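Local coordinates for acyl-CoA dehydrogenase domain protein Tcur3481 (Thermomonospora curvata, PDB 6WY9) that binds FAD and, as a member of the acyl-CoA dehydrogenase family, probably serves as an acyl-CoA dehydrogenase, at residues Leu68-Arg80 / Arg277-Asp289. Residues are numbered along the deposited sequence; the frame is centred on the assembly and turned at random. Where two conformers were deposited one is given.
Sequences LGALCVLLEEQGR and RVCLWQAVCAAED
Trp281 meets Gly69 and Val73 with the far end of its indole, a clear case of two nearly antiparallel helices (155° between their axes) with an indole laid by its edge against the neighbouring helix. The van der Waals part comes first. With CG set beside its own backbone N (chi1 -75°), the indole is carried toward helix 68-80, and its CH2 lies 3.5 Å from the backbone carbonyl oxygen Gly69 O and 3.7 Å from Val73 CG2, both at the ring edge. The CA atoms come nearest at Gly69 and Val284, and Val284 CG1 lies 3.8 Å from Gly69 CA. The other branch of Val284, CG2, touches Cys72 SG at 3.7 Å, and Leu68 CD2 extends the apolar seam to Ala287 CB.

Polar contacts flank this seam. At one end Glu288 OE2 takes a weak, bent hydrogen bond from Gly69 N (3.5 Å). At the other, the Glu76 chain is extended, and its two carboxylate oxygens have different partners: OE2 forms a salt bridge with Arg277 NH2 at 3.2 Å, lying in the guanidinium plane at its edge, and another with Arg80 NH2, while OE1 accepts a bond from a water that in turn accepts one from Trp281 NE1. Both arginines share the one oxygen OE2, and its negative charge probably offsets their closeness (Arg80 NH2 to Arg277 NH2 4.2 Å); Arg80 also pairs with Glu77, which has a second partner in Arg17. A leucine in place of Trp281 would probably leave the water without its indole donor and open a gap beside Val73.

The contact joins the N-terminal and C-terminal helical regions of the acyl-CoA dehydrogenase fold, away from the FAD site. Helix 215-248 packs against both partners, its Leu232 touching Glu76 and Leu280, while helix 5-23 lies on Val73 and helix 295-319 on Ala283.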
loop_
_atom_site.group_PDB
_atom_site.type_symbol
_atom_site.label_atom_id
_atom_site.label_comp_id
_atom_site.label_asym_id
_atom_site.label_seq_id
_atom_site.Cartn_x
_atom_site.Cartn_y
_atom_site.Cartn_z
ATOM N N LEU B 68 4.999 -1.294 33.320
ATOM C CA LEU B 68 4.395 -1.015 32.024
ATOM C C LEU B 68 3.964 -2.301 31.329
ATOM O O LEU B 68 2.920 -2.314 30.669
ATOM C CB LEU B 68 5.372 -0.201 31.172
ATOM C CG LEU B 68 4.903 0.259 29.779
ATOM C CD1 LEU B 68 3.630 1.140 29.781
ATOM C CD2 LEU B 68 6.062 0.930 29.025
ATOM N N GLY B 69 4.696 -3.402 31.528
ATOM C CA GLY B 69 4.300 -4.677 30.929
ATOM C C GLY B 69 2.924 -5.142 31.360
ATOM O O GLY B 69 2.099 -5.571 30.530
ATOM N N ALA B 70 2.663 -5.110 32.673
ATOM C CA ALA B 70 1.339 -5.486 33.161
ATOM C C ALA B 70 0.277 -4.537 32.609
ATOM O O ALA B 70 -0.823 -4.967 32.229
ATOM C CB ALA B 70 1.309 -5.489 34.700
ATOM N N LEU B 71 0.583 -3.236 32.573
ATOM C CA LEU B 71 -0.367 -2.298 32.002
ATOM C C LEU B 71 -0.695 -2.683 30.560
ATOM O O LEU B 71 -1.868 -2.739 30.163
ATOM C CB LEU B 71 0.186 -0.872 32.067
ATOM C CG LEU B 71 -0.764 0.122 31.375
ATOM C CD1 LEU B 71 -2.185 0.079 31.982
ATOM C CD2 LEU B 71 -0.171 1.555 31.337
ATOM N N CYS B 72 0.326 -3.021 29.782
ATOM C CA CYS B 72 0.075 -3.350 28.375
ATOM C C CYS B 72 -0.736 -4.639 28.236
ATOM O O CYS B 72 -1.562 -4.761 27.320
ATOM C CB CYS B 72 1.393 -3.436 27.626
ATOM S SG CYS B 72 2.124 -1.751 27.356
ATOM N N VAL B 73 -0.522 -5.615 29.125
ATOM C CA VAL B 73 -1.315 -6.841 29.073
ATOM C C VAL B 73 -2.773 -6.514 29.343
ATOM O O VAL B 73 -3.673 -6.962 28.626
ATOM C CB VAL B 73 -0.756 -7.885 30.069
ATOM C CG1 VAL B 73 -1.690 -9.073 30.243
ATOM C CG2 VAL B 73 0.585 -8.382 29.587
ATOM N N LEU B 74 -3.022 -5.681 30.359
ATOM C CA LEU B 74 -4.393 -5.278 30.663
ATOM C C LEU B 74 -5.020 -4.474 29.520
ATOM O O LEU B 74 -6.193 -4.682 29.187
ATOM C CB LEU B 74 -4.422 -4.465 31.954
ATOM C CG LEU B 74 -5.759 -3.854 32.365
ATOM C CD1 LEU B 74 -6.808 -4.942 32.756
ATOM C CD2 LEU B 74 -5.556 -2.853 33.520
ATOM N N LEU B 75 -4.275 -3.519 28.936
ATOM C CA LEU B 75 -4.828 -2.697 27.858
ATOM C C LEU B 75 -5.124 -3.524 26.614
ATOM O O LEU B 75 -6.054 -3.205 25.850
ATOM C CB LEU B 75 -3.855 -1.542 27.502
ATOM C CG LEU B 75 -3.716 -0.490 28.617
ATOM C CD1 LEU B 75 -2.767 0.657 28.215
ATOM C CD2 LEU B 75 -5.115 0.037 29.060
ATOM N N GLU B 76 -4.276 -4.518 26.337
ATOM C CA GLU B 76 -4.514 -5.349 25.177
ATOM C C GLU B 76 -5.808 -6.147 25.344
ATOM O O GLU B 76 -6.627 -6.224 24.412
ATOM C CB GLU B 76 -3.315 -6.269 24.926
ATOM C CG GLU B 76 -3.559 -7.193 23.749
ATOM C CD GLU B 76 -2.396 -8.149 23.440
ATOM O OE1 GLU B 76 -1.363 -8.126 24.142
ATOM O OE2 GLU B 76 -2.531 -8.937 22.475
ATOM N N GLU B 77 -6.027 -6.744 26.516
ATOM C CA GLU B 77 -7.327 -7.382 26.742
ATOM C C GLU B 77 -8.463 -6.382 26.661
ATOM O O GLU B 77 -9.548 -6.718 26.186
ATOM C CB GLU B 77 -7.411 -8.065 28.113
ATOM C CG GLU B 77 -6.869 -9.428 28.108
ATOM C CD GLU B 77 -7.455 -10.344 27.031
ATOM O OE1 GLU B 77 -8.694 -10.533 26.869
ATOM O OE2 GLU B 77 -6.620 -10.919 26.364
ATOM N N GLN B 78 -8.273 -5.181 27.202
ATOM C CA GLN B 78 -9.343 -4.199 27.103
ATOM C C GLN B 78 -9.704 -3.923 25.645
ATOM O O GLN B 78 -10.888 -3.919 25.277
ATOM C CB GLN B 78 -8.979 -2.898 27.817
ATOM C CG GLN B 78 -9.979 -1.810 27.414
ATOM C CD GLN B 78 -9.593 -0.422 27.810
ATOM O OE1 GLN B 78 -8.398 -0.082 27.946
ATOM N NE2 GLN B 78 -10.596 0.435 27.946
ATOM N N GLY B 79 -8.698 -3.704 24.787
ATOM C CA GLY B 79 -9.000 -3.450 23.381
ATOM C C GLY B 79 -9.660 -4.627 22.688
ATOM O O GLY B 79 -10.505 -4.444 21.803
ATOM N N ARG B 80 -9.310 -5.854 23.088
ATOM C CA ARG B 80 -9.953 -7.030 22.496
ATOM C C ARG B 80 -11.475 -6.994 22.624
ATOM O O ARG B 80 -12.191 -7.585 21.803
ATOM C CB ARG B 80 -9.425 -8.281 23.174
ATOM C CG ARG B 80 -8.644 -9.161 22.309
ATOM C CD ARG B 80 -8.068 -10.267 23.147
ATOM N NE ARG B 80 -6.821 -10.739 22.573
ATOM C CZ ARG B 80 -5.616 -10.471 23.062
ATOM N NH1 ARG B 80 -5.466 -9.735 24.169
ATOM N NH2 ARG B 80 -4.548 -10.963 22.441
ATOM N N ARG B 277 2.658 -6.515 17.487
ATOM C CA ARG B 277 2.925 -7.154 18.765
ATOM C C ARG B 277 4.417 -7.193 19.086
ATOM O O ARG B 277 4.828 -6.892 20.209
ATOM C CB ARG B 277 2.305 -8.579 18.767
ATOM C CG ARG B 277 2.644 -9.346 20.073
ATOM C CD ARG B 277 1.641 -10.486 20.464
ATOM N NE ARG B 277 0.960 -11.109 19.344
ATOM C CZ ARG B 277 -0.364 -11.083 19.145
ATOM N NH1 ARG B 277 -0.860 -11.707 18.106
ATOM N NH2 ARG B 277 -1.196 -10.445 19.979
ATOM N N VAL B 278 5.268 -7.570 18.134
ATOM C CA VAL B 278 6.673 -7.580 18.560
ATOM C C VAL B 278 7.206 -6.162 18.760
ATOM O O VAL B 278 8.096 -5.938 19.584
ATOM C CB VAL B 278 7.559 -8.382 17.587
ATOM C CG1 VAL B 278 7.072 -9.851 17.534
ATOM C CG2 VAL B 278 7.622 -7.701 16.191
ATOM N N CYS B 279 6.708 -5.180 18.015
ATOM C CA CYS B 279 7.223 -3.838 18.257
ATOM C C CYS B 279 6.679 -3.266 19.553
ATOM O O CYS B 279 7.358 -2.467 20.195
ATOM C CB CYS B 279 6.884 -2.899 17.121
ATOM S SG CYS B 279 7.718 -3.358 15.508
ATOM N N LEU B 280 5.439 -3.593 19.907
ATOM C CA LEU B 280 4.938 -3.218 21.249
ATOM C C LEU B 280 5.879 -3.716 22.344
ATOM O O LEU B 280 6.303 -2.965 23.237
ATOM C CB LEU B 280 3.524 -3.801 21.451
ATOM C CG LEU B 280 3.012 -3.692 22.912
ATOM C CD1 LEU B 280 2.984 -2.222 23.311
ATOM C CD2 LEU B 280 1.601 -4.349 23.006
ATOM N N TRP B 281 6.224 -4.992 22.292
ATOM C CA TRP B 281 6.988 -5.526 23.407
ATOM C C TRP B 281 8.415 -5.015 23.374
ATOM O O TRP B 281 9.036 -4.849 24.426
ATOM C CB TRP B 281 6.850 -7.053 23.414
ATOM C CG TRP B 281 5.438 -7.351 23.951
ATOM C CD1 TRP B 281 4.327 -7.722 23.221
ATOM C CD2 TRP B 281 4.974 -7.150 25.306
ATOM N NE1 TRP B 281 3.227 -7.828 24.055
ATOM C CE2 TRP B 281 3.593 -7.471 25.330
ATOM C CE3 TRP B 281 5.603 -6.764 26.503
ATOM C CZ2 TRP B 281 2.828 -7.412 26.501
ATOM C CZ3 TRP B 281 4.840 -6.711 27.673
ATOM C CH2 TRP B 281 3.466 -7.032 27.658
ATOM N N GLN B 282 8.914 -4.648 22.199
ATOM C CA GLN B 282 10.214 -3.980 22.163
ATOM C C GLN B 282 10.149 -2.616 22.854
ATOM O O GLN B 282 11.100 -2.207 23.538
ATOM C CB GLN B 282 10.682 -3.865 20.703
ATOM C CG GLN B 282 12.008 -3.139 20.502
ATOM C CD GLN B 282 13.167 -3.870 21.167
ATOM O OE1 GLN B 282 13.205 -5.093 21.201
ATOM N NE2 GLN B 282 14.103 -3.119 21.704
ATOM N N ALA B 283 9.049 -1.874 22.647
ATOM C CA ALA B 283 8.902 -0.587 23.318
ATOM C C ALA B 283 8.858 -0.782 24.821
ATOM O O ALA B 283 9.510 -0.047 25.566
ATOM C CB ALA B 283 7.633 0.118 22.837
ATOM N N VAL B 284 8.122 -1.802 25.283
ATOM C CA VAL B 284 8.047 -2.063 26.730
ATOM C C VAL B 284 9.421 -2.423 27.261
ATOM O O VAL B 284 9.904 -1.844 28.242
ATOM C CB VAL B 284 7.015 -3.179 27.023
ATOM C CG1 VAL B 284 7.048 -3.571 28.528
ATOM C CG2 VAL B 284 5.608 -2.760 26.536
ATOM N N CYS B 285 10.096 -3.371 26.600
ATOM C CA CYS B 285 11.417 -3.779 27.052
ATOM C C CYS B 285 12.386 -2.602 27.059
ATOM O O CYS B 285 13.217 -2.473 27.969
ATOM C CB CYS B 285 11.921 -4.926 26.174
ATOM S SG CYS B 285 11.031 -6.476 26.515
ATOM N N ALA B 286 12.294 -1.726 26.049
ATOM C CA ALA B 286 13.181 -0.558 26.007
ATOM C C ALA B 286 12.904 0.393 27.166
ATOM O O ALA B 286 13.823 0.966 27.746
ATOM C CB ALA B 286 13.028 0.184 24.673
ATOM N N ALA B 287 11.635 0.608 27.495
ATOM C CA ALA B 287 11.337 1.493 28.608
ATOM C C ALA B 287 11.841 0.897 29.925
ATOM O O ALA B 287 12.452 1.602 30.742
ATOM C CB ALA B 287 9.831 1.787 28.632
ATOM N N GLU B 288 11.670 -0.413 30.120
ATOM C CA GLU B 288 12.133 -1.040 31.361
ATOM C C GLU B 288 13.661 -1.094 31.433
ATOM O O GLU B 288 14.230 -1.097 32.538
ATOM C CB GLU B 288 11.505 -2.438 31.518
ATOM C CG GLU B 288 9.968 -2.413 31.808
ATOM C CD GLU B 288 9.266 -3.788 31.692
ATOM O OE1 GLU B 288 9.916 -4.744 31.200
ATOM O OE2 GLU B 288 8.069 -3.908 32.092
ATOM N N ASP B 289 14.341 -1.115 30.280
ATOM C CA ASP B 289 15.799 -1.052 30.205
ATOM C C ASP B 289 16.330 0.381 30.187
ATOM O O ASP B 289 17.505 0.587 29.867
ATOM C CB ASP B 289 16.320 -1.796 28.964
ATOM C CG ASP B 289 16.099 -3.301 29.037
ATOM O OD1 ASP B 289 16.080 -3.964 27.975
ATOM O OD2 ASP B 289 15.932 -3.825 30.155
HETATM O O HOH W 1 0.754 -9.465 23.520
#